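Cry37AA1 (Bacillus thuringiensis, PDB 4RHZ) probably acts as the smaller, calcium-binding C2-fold partner of Cry23Aa1 in a binary insecticidal toxin complex. Local coordinates at residues B[12-17]-B[89-94]; B[21-26]-B[51-56]. One frame throughout, in Å; residues are numbered along the deposited sequence.

Contact 1. Residues B[12-17]-B[89-94]; sequences FYNEGE and DILAYP. With CA (calcium ion), chain D.
Asn-14 and Asp-89 meet at the calcium end of the domain, where Asn-14 ND2 donates an N-H to Asp-89 OD2 over 2.7 Å. The N-H...O angle is 148°, so the bond is somewhat bent. OD2 lies close to the amide plane and accepts through its anti lone pair, while the amide and carboxylate planes are turned 79° apart. With CG of Asn-14 anti to the backbone N (chi1 -165°), the amide is carried across to the aspartate. Asp-89 OD2 also stands 3.0 Å from Asn-14 OD1, an acceptor-acceptor pair that is not a bond, but Ser-115 OG gives OD1 a hydrogen bond that helps fix the amide's rotation. Water 1, a calcium ligand, adds a weak one.

The packed part of the contact is built round Leu-91, which is buried. Its CG rests 3.5 Å from Tyr-13 O, and its two methyls divide the work: CD1 sits 4.1 Å from Asn-14 CG, whereas CD2 comes to the edge of the Phe-12 ring and lies 4.2 Å from Phe-12 CB. Leu-91 and Ala-92 both face Val-79, a classic beta bulge at the corner where strand 89-100 turns, and Val-117 of the other sheet also touches the leucine. Beyond Asn-14 things loosen quickly: from Glu-15 to Glu-17 the loop is exposed, and its last two residues are poorly ordered.

On the metal side, Asp-89 OD1 binds calcium at 2.4 Å; Glu-112 and waters also coordinate the ion. One carboxylate thus spends one oxygen on the metal and the other on the amide. Asn-14 is thus a second-shell residue that probably helps hold the Asp-89 carboxylate in position, and calcium probably offsets much of the negative charge gathered by the two acidic ligands.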
loop_
_atom_site.group_PDB
_atom_site.type_symbol
_atom_site.label_atom_id
_atom_site.label_comp_id
_atom_site.label_asym_id
_atom_site.label_seq_id
_atom_site.Cartn_x
_atom_site.Cartn_y
_atom_site.Cartn_z
ATOM N N PHE B 12 11.019 11.463 -9.290
ATOM C CA PHE B 12 10.537 12.011 -10.525
ATOM C C PHE B 12 10.119 10.892 -11.486
ATOM O O PHE B 12 10.802 9.919 -11.588
ATOM C CB PHE B 12 11.639 12.824 -11.173
ATOM C CG PHE B 12 12.206 13.943 -10.290
ATOM C CD1 PHE B 12 13.265 13.691 -9.404
ATOM C CD2 PHE B 12 11.696 15.266 -10.396
ATOM C CE1 PHE B 12 13.800 14.730 -8.619
ATOM C CE2 PHE B 12 12.217 16.301 -9.646
ATOM C CZ PHE B 12 13.284 16.055 -8.739
ATOM N N TYR B 13 9.029 11.066 -12.245
ATOM C CA TYR B 13 8.502 10.030 -13.116
ATOM C C TYR B 13 8.097 10.692 -14.393
ATOM O O TYR B 13 7.506 11.782 -14.329
ATOM C CB TYR B 13 7.280 9.373 -12.485
ATOM C CG TYR B 13 7.581 8.677 -11.221
ATOM C CD1 TYR B 13 7.979 7.320 -11.211
ATOM C CD2 TYR B 13 7.491 9.352 -10.020
ATOM C CE1 TYR B 13 8.291 6.641 -9.955
ATOM C CE2 TYR B 13 7.737 8.718 -8.818
ATOM C CZ TYR B 13 8.164 7.355 -8.775
ATOM O OH TYR B 13 8.417 6.760 -7.529
ATOM N N ASN B 14 8.409 10.060 -15.540
ATOM C CA ASN B 14 7.997 10.533 -16.891
ATOM C C ASN B 14 8.104 9.299 -17.785
ATOM O O ASN B 14 9.214 8.874 -18.064
ATOM C CB ASN B 14 8.943 11.625 -17.384
ATOM C CG ASN B 14 8.411 12.454 -18.595
ATOM O OD1 ASN B 14 7.225 12.481 -18.970
ATOM N ND2 ASN B 14 9.328 13.196 -19.180
ATOM N N GLU B 15 6.979 8.669 -18.144
ATOM C CA GLU B 15 6.978 7.467 -18.998
ATOM C C GLU B 15 7.618 7.773 -20.360
ATOM O O GLU B 15 7.174 8.685 -21.058
ATOM C CB GLU B 15 5.573 6.990 -19.260
ATOM C CG GLU B 15 5.482 5.491 -19.188
ATOM C CD GLU B 15 4.176 4.923 -19.726
ATOM O OE1 GLU B 15 3.908 4.971 -20.920
ATOM O OE2 GLU B 15 3.430 4.353 -18.934
ATOM N N GLY B 16 8.655 7.045 -20.735
ATOM C CA GLY B 16 9.416 7.407 -21.958
ATOM C C GLY B 16 10.795 6.801 -21.875
ATOM O O GLY B 16 11.674 7.312 -21.151
ATOM N N GLU B 17 10.980 5.741 -22.661
ATOM C CA GLU B 17 11.918 4.614 -22.385
ATOM C C GLU B 17 13.446 4.776 -22.051
ATOM O O GLU B 17 14.077 3.766 -21.660
ATOM C CB GLU B 17 11.679 3.508 -23.449
ATOM C CG GLU B 17 12.624 2.252 -23.476
ATOM C CD GLU B 17 12.253 1.163 -22.461
ATOM O OE1 GLU B 17 11.997 -0.005 -22.903
ATOM O OE2 GLU B 17 12.226 1.487 -21.237
ATOM N N ASP B 89 7.445 18.462 -21.566
ATOM C CA ASP B 89 6.753 17.594 -20.645
ATOM C C ASP B 89 6.557 18.325 -19.305
ATOM O O ASP B 89 7.500 18.977 -18.813
ATOM C CB ASP B 89 7.595 16.330 -20.392
ATOM C CG ASP B 89 7.419 15.262 -21.494
ATOM O OD1 ASP B 89 6.740 15.539 -22.499
ATOM O OD2 ASP B 89 7.944 14.129 -21.349
ATOM N N ILE B 90 5.360 18.231 -18.721
ATOM C CA ILE B 90 5.180 18.779 -17.394
ATOM C C ILE B 90 5.007 17.654 -16.420
ATOM O O ILE B 90 4.142 16.808 -16.642
ATOM C CB ILE B 90 4.005 19.823 -17.384
ATOM C CG1 ILE B 90 4.425 21.052 -18.230
ATOM C CG2 ILE B 90 3.711 20.265 -16.006
ATOM C CD1 ILE B 90 3.439 21.463 -19.110
ATOM N N LEU B 91 5.831 17.628 -15.368
ATOM C CA LEU B 91 5.775 16.682 -14.270
ATOM C C LEU B 91 5.045 17.291 -13.050
ATOM O O LEU B 91 4.568 16.508 -12.171
ATOM C CB LEU B 91 7.188 16.279 -13.811
ATOM C CG LEU B 91 8.025 15.236 -14.610
ATOM C CD1 LEU B 91 8.116 15.668 -16.058
ATOM C CD2 LEU B 91 9.450 14.963 -14.057
ATOM N N ALA B 92 4.961 18.645 -12.974
ATOM C CA ALA B 92 4.238 19.324 -11.866
ATOM C C ALA B 92 3.951 20.783 -12.255
ATOM O O ALA B 92 4.798 21.416 -12.900
ATOM C CB ALA B 92 5.009 19.275 -10.554
ATOM N N TYR B 93 2.763 21.261 -11.892
ATOM C CA TYR B 93 2.350 22.615 -12.143
ATOM C C TYR B 93 2.324 23.363 -10.826
ATOM O O TYR B 93 1.903 22.815 -9.804
ATOM C CB TYR B 93 0.958 22.669 -12.721
ATOM C CG TYR B 93 0.715 22.074 -14.108
ATOM C CD1 TYR B 93 0.402 20.728 -14.269
ATOM C CD2 TYR B 93 0.700 22.889 -15.228
ATOM C CE1 TYR B 93 0.105 20.174 -15.545
ATOM C CE2 TYR B 93 0.395 22.373 -16.480
ATOM C CZ TYR B 93 0.072 20.991 -16.627
ATOM O OH TYR B 93 -0.222 20.468 -17.898
ATOM N N PRO B 94 2.793 24.617 -10.837
ATOM C CA PRO B 94 2.932 25.252 -9.542
ATOM C C PRO B 94 1.607 25.742 -8.976
ATOM O O PRO B 94 1.563 26.070 -7.838
ATOM C CB PRO B 94 3.919 26.427 -9.791
ATOM C CG PRO B 94 3.694 26.851 -11.268
ATOM C CD PRO B 94 3.451 25.382 -11.932
HETATM CA CA CA D . 4.662 14.355 -22.181
HETATM O O HOH W 1 4.561 14.486 -19.725
HETATM O O HOH W 2 3.630 16.028 -22.646
HETATM O O HOH W 3 6.363 12.568 -21.248
#

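Contact 2. Residues B[21-26]-B[51-56]; sequences PEPYGY and PERSTY
The Arg-53 guanidinium carries Tyr-56 on one face, CE1 standing 4.1 Å above the plane and offset toward the rim, while nearer the backbone Arg-53 CB packs 3.9 Å from Pro-23 CG, the two side chains crossing at about a right angle. Relative to the tyrosine ring, CZ of Arg-53 lies at the edge and in plane. The guanidinium leads away from 21-26, and bends at chi2 (74°) and chi3 bring it to the edge of the Tyr-56 ring. The Pro-23 and Pro-21 rings converge on one carbonyl, with CD of each 3.6 Å from Arg-53 O.

Between the backbones, Arg-53 N donates to Pro-21 O, a nearly straight bond of 2.9 Å. The same oxygen receives a CA-H...O contact from Glu-52, and Glu-22 CA returns one to Pro-51 O at 3.4 Å. In the C2-type beta-sandwich this joins the loop leading from strand 4-13 to strand 26-30 with the approach to strand 55-62, so the chain is held where it passes between the two sheets. Pro-23 reaches Val-79 and Trp-41 in one sheet and Phe-12 in the other.

Water 4 bridges the segments, donating to Pro-23 O and to Pro-51 O (2.9 Å). Glu-22 lays CG beside the Pro-51 carbonyl, 3.6 Å from its O. Its carboxylate ends near that of the exposed Glu-52, OE1 to OE2 5.0 Å, like charges that do not touch; their proximity may be slightly unfavourable, eased by solvent.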
loop_
_atom_site.group_PDB
_atom_site.type_symbol
_atom_site.label_atom_id
_atom_site.label_comp_id
_atom_site.label_asym_id
_atom_site.label_seq_id
_atom_site.Cartn_x
_atom_site.Cartn_y
_atom_site.Cartn_z
ATOM N N PRO B 21 14.317 10.406 -15.969
ATOM C CA PRO B 21 13.976 11.689 -16.560
ATOM C C PRO B 21 15.059 12.773 -16.305
ATOM O O PRO B 21 16.034 12.538 -15.544
ATOM C CB PRO B 21 12.620 12.022 -15.924
ATOM C CG PRO B 21 12.402 11.037 -14.833
ATOM C CD PRO B 21 13.609 10.159 -14.707
ATOM N N GLU B 22 14.896 13.923 -16.970
ATOM C CA GLU B 22 15.804 15.047 -16.838
ATOM C C GLU B 22 15.093 16.282 -16.299
ATOM O O GLU B 22 14.894 17.281 -17.004
ATOM C CB GLU B 22 16.513 15.302 -18.167
ATOM C CG GLU B 22 17.639 14.279 -18.319
ATOM C CD GLU B 22 17.614 13.561 -19.652
ATOM O OE1 GLU B 22 17.596 12.298 -19.620
ATOM O OE2 GLU B 22 17.605 14.263 -20.705
ATOM N N PRO B 23 14.679 16.202 -15.036
ATOM C CA PRO B 23 13.750 17.276 -14.611
ATOM C C PRO B 23 14.483 18.615 -14.453
ATOM O O PRO B 23 15.616 18.618 -13.948
ATOM C CB PRO B 23 13.276 16.776 -13.246
ATOM C CG PRO B 23 14.389 15.895 -12.754
ATOM C CD PRO B 23 14.880 15.181 -13.994
ATOM N N TYR B 24 13.891 19.718 -14.910
ATOM C CA TYR B 24 14.362 21.016 -14.477
ATOM C C TYR B 24 13.197 21.815 -13.902
ATOM O O TYR B 24 12.040 21.584 -14.264
ATOM C CB TYR B 24 14.987 21.817 -15.616
ATOM C CG TYR B 24 14.023 22.244 -16.712
ATOM C CD1 TYR B 24 13.426 23.507 -16.689
ATOM C CD2 TYR B 24 13.738 21.397 -17.803
ATOM C CE1 TYR B 24 12.548 23.925 -17.708
ATOM C CE2 TYR B 24 12.863 21.804 -18.834
ATOM C CZ TYR B 24 12.260 23.051 -18.777
ATOM O OH TYR B 24 11.382 23.455 -19.798
ATOM N N GLY B 25 13.512 22.770 -13.027
ATOM C CA GLY B 25 12.550 23.755 -12.496
ATOM C C GLY B 25 12.821 23.859 -11.010
ATOM O O GLY B 25 13.983 23.986 -10.616
ATOM N N TYR B 26 11.780 23.729 -10.172
ATOM C CA TYR B 26 11.955 23.797 -8.730
ATOM C C TYR B 26 10.825 23.036 -8.052
ATOM O O TYR B 26 9.780 22.825 -8.650
ATOM C CB TYR B 26 11.983 25.306 -8.247
ATOM C CG TYR B 26 10.677 26.063 -8.492
ATOM C CD1 TYR B 26 9.572 25.914 -7.610
ATOM C CD2 TYR B 26 10.520 26.884 -9.608
ATOM C CE1 TYR B 26 8.364 26.579 -7.841
ATOM C CE2 TYR B 26 9.290 27.609 -9.830
ATOM C CZ TYR B 26 8.234 27.403 -8.954
ATOM O OH TYR B 26 7.033 28.040 -9.135
ATOM N N PRO B 51 20.748 17.367 -16.020
ATOM C CA PRO B 51 21.046 16.065 -15.411
ATOM C C PRO B 51 19.869 15.068 -15.289
ATOM O O PRO B 51 18.683 15.453 -15.120
ATOM C CB PRO B 51 21.564 16.420 -14.011
ATOM C CG PRO B 51 21.692 17.911 -13.951
ATOM C CD PRO B 51 21.012 18.510 -15.122
ATOM N N GLU B 52 20.231 13.785 -15.402
ATOM C CA GLU B 52 19.338 12.680 -15.170
ATOM C C GLU B 52 19.097 12.643 -13.670
ATOM O O GLU B 52 20.033 12.747 -12.875
ATOM C CB GLU B 52 19.946 11.345 -15.662
ATOM C CG GLU B 52 18.995 10.119 -15.486
ATOM C CD GLU B 52 19.562 8.758 -16.041
ATOM O OE1 GLU B 52 19.369 7.720 -15.355
ATOM O OE2 GLU B 52 20.155 8.717 -17.151
ATOM N N ARG B 53 17.836 12.517 -13.276
ATOM C CA ARG B 53 17.536 12.492 -11.871
ATOM C C ARG B 53 16.275 11.719 -11.673
ATOM O O ARG B 53 15.214 12.142 -12.123
ATOM C CB ARG B 53 17.402 13.931 -11.315
ATOM C CG ARG B 53 17.123 14.006 -9.810
ATOM C CD ARG B 53 18.342 13.690 -8.959
ATOM N NE ARG B 53 19.435 14.542 -9.377
ATOM C CZ ARG B 53 20.588 14.714 -8.731
ATOM N NH1 ARG B 53 20.830 14.109 -7.552
ATOM N NH2 ARG B 53 21.497 15.529 -9.269
ATOM N N SER B 54 16.357 10.588 -11.000
ATOM C CA SER B 54 15.120 9.882 -10.712
ATOM C C SER B 54 14.705 10.038 -9.227
ATOM O O SER B 54 13.514 10.131 -8.928
ATOM C CB SER B 54 15.122 8.419 -11.265
ATOM O OG SER B 54 15.656 7.462 -10.374
ATOM N N THR B 55 15.686 10.085 -8.336
ATOM C CA THR B 55 15.472 10.295 -6.918
ATOM C C THR B 55 16.485 11.339 -6.487
ATOM O O THR B 55 17.595 11.350 -7.014
ATOM C CB THR B 55 15.732 9.026 -6.104
ATOM O OG1 THR B 55 15.182 7.894 -6.794
ATOM C CG2 THR B 55 15.127 9.154 -4.748
ATOM N N TYR B 56 16.089 12.191 -5.539
ATOM C CA TYR B 56 16.867 13.288 -5.040
ATOM C C TYR B 56 16.568 13.316 -3.568
ATOM O O TYR B 56 15.414 13.241 -3.162
ATOM C CB TYR B 56 16.397 14.613 -5.671
ATOM C CG TYR B 56 17.180 15.787 -5.173
ATOM C CD1 TYR B 56 18.441 16.036 -5.677
ATOM C CD2 TYR B 56 16.694 16.624 -4.141
ATOM C CE1 TYR B 56 19.211 17.070 -5.210
ATOM C CE2 TYR B 56 17.465 17.699 -3.667
ATOM C CZ TYR B 56 18.724 17.905 -4.204
ATOM O OH TYR B 56 19.545 18.950 -3.791
HETATM O O HOH W 4 17.838 17.358 -13.085
#

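The centres of contacts 1 and 2 lie 9 Å apart, and contact 2 is nested along the chain inside the loop closed by contact 1: 12-17, 21-26, 51-56, 89-94. Strands 4-13 and 55-62 are neighbours in one four-stranded sheet, whereas 89-100 is outermost, within this chain, in the other. Phe-12 joins the two contacts, its N probably hydrogen-bonded to Ser-54 O (2.9 Å) and its ring packed on Pro-23 and Arg-53. Each contact ties the sheets together near the calcium end: 4-13 with 89-100, and the lead into 26-30 with the start of 55-62. The ion is bound at contact 1; the side chain of Pro-21 in contact 2 lies about 10 Å from it.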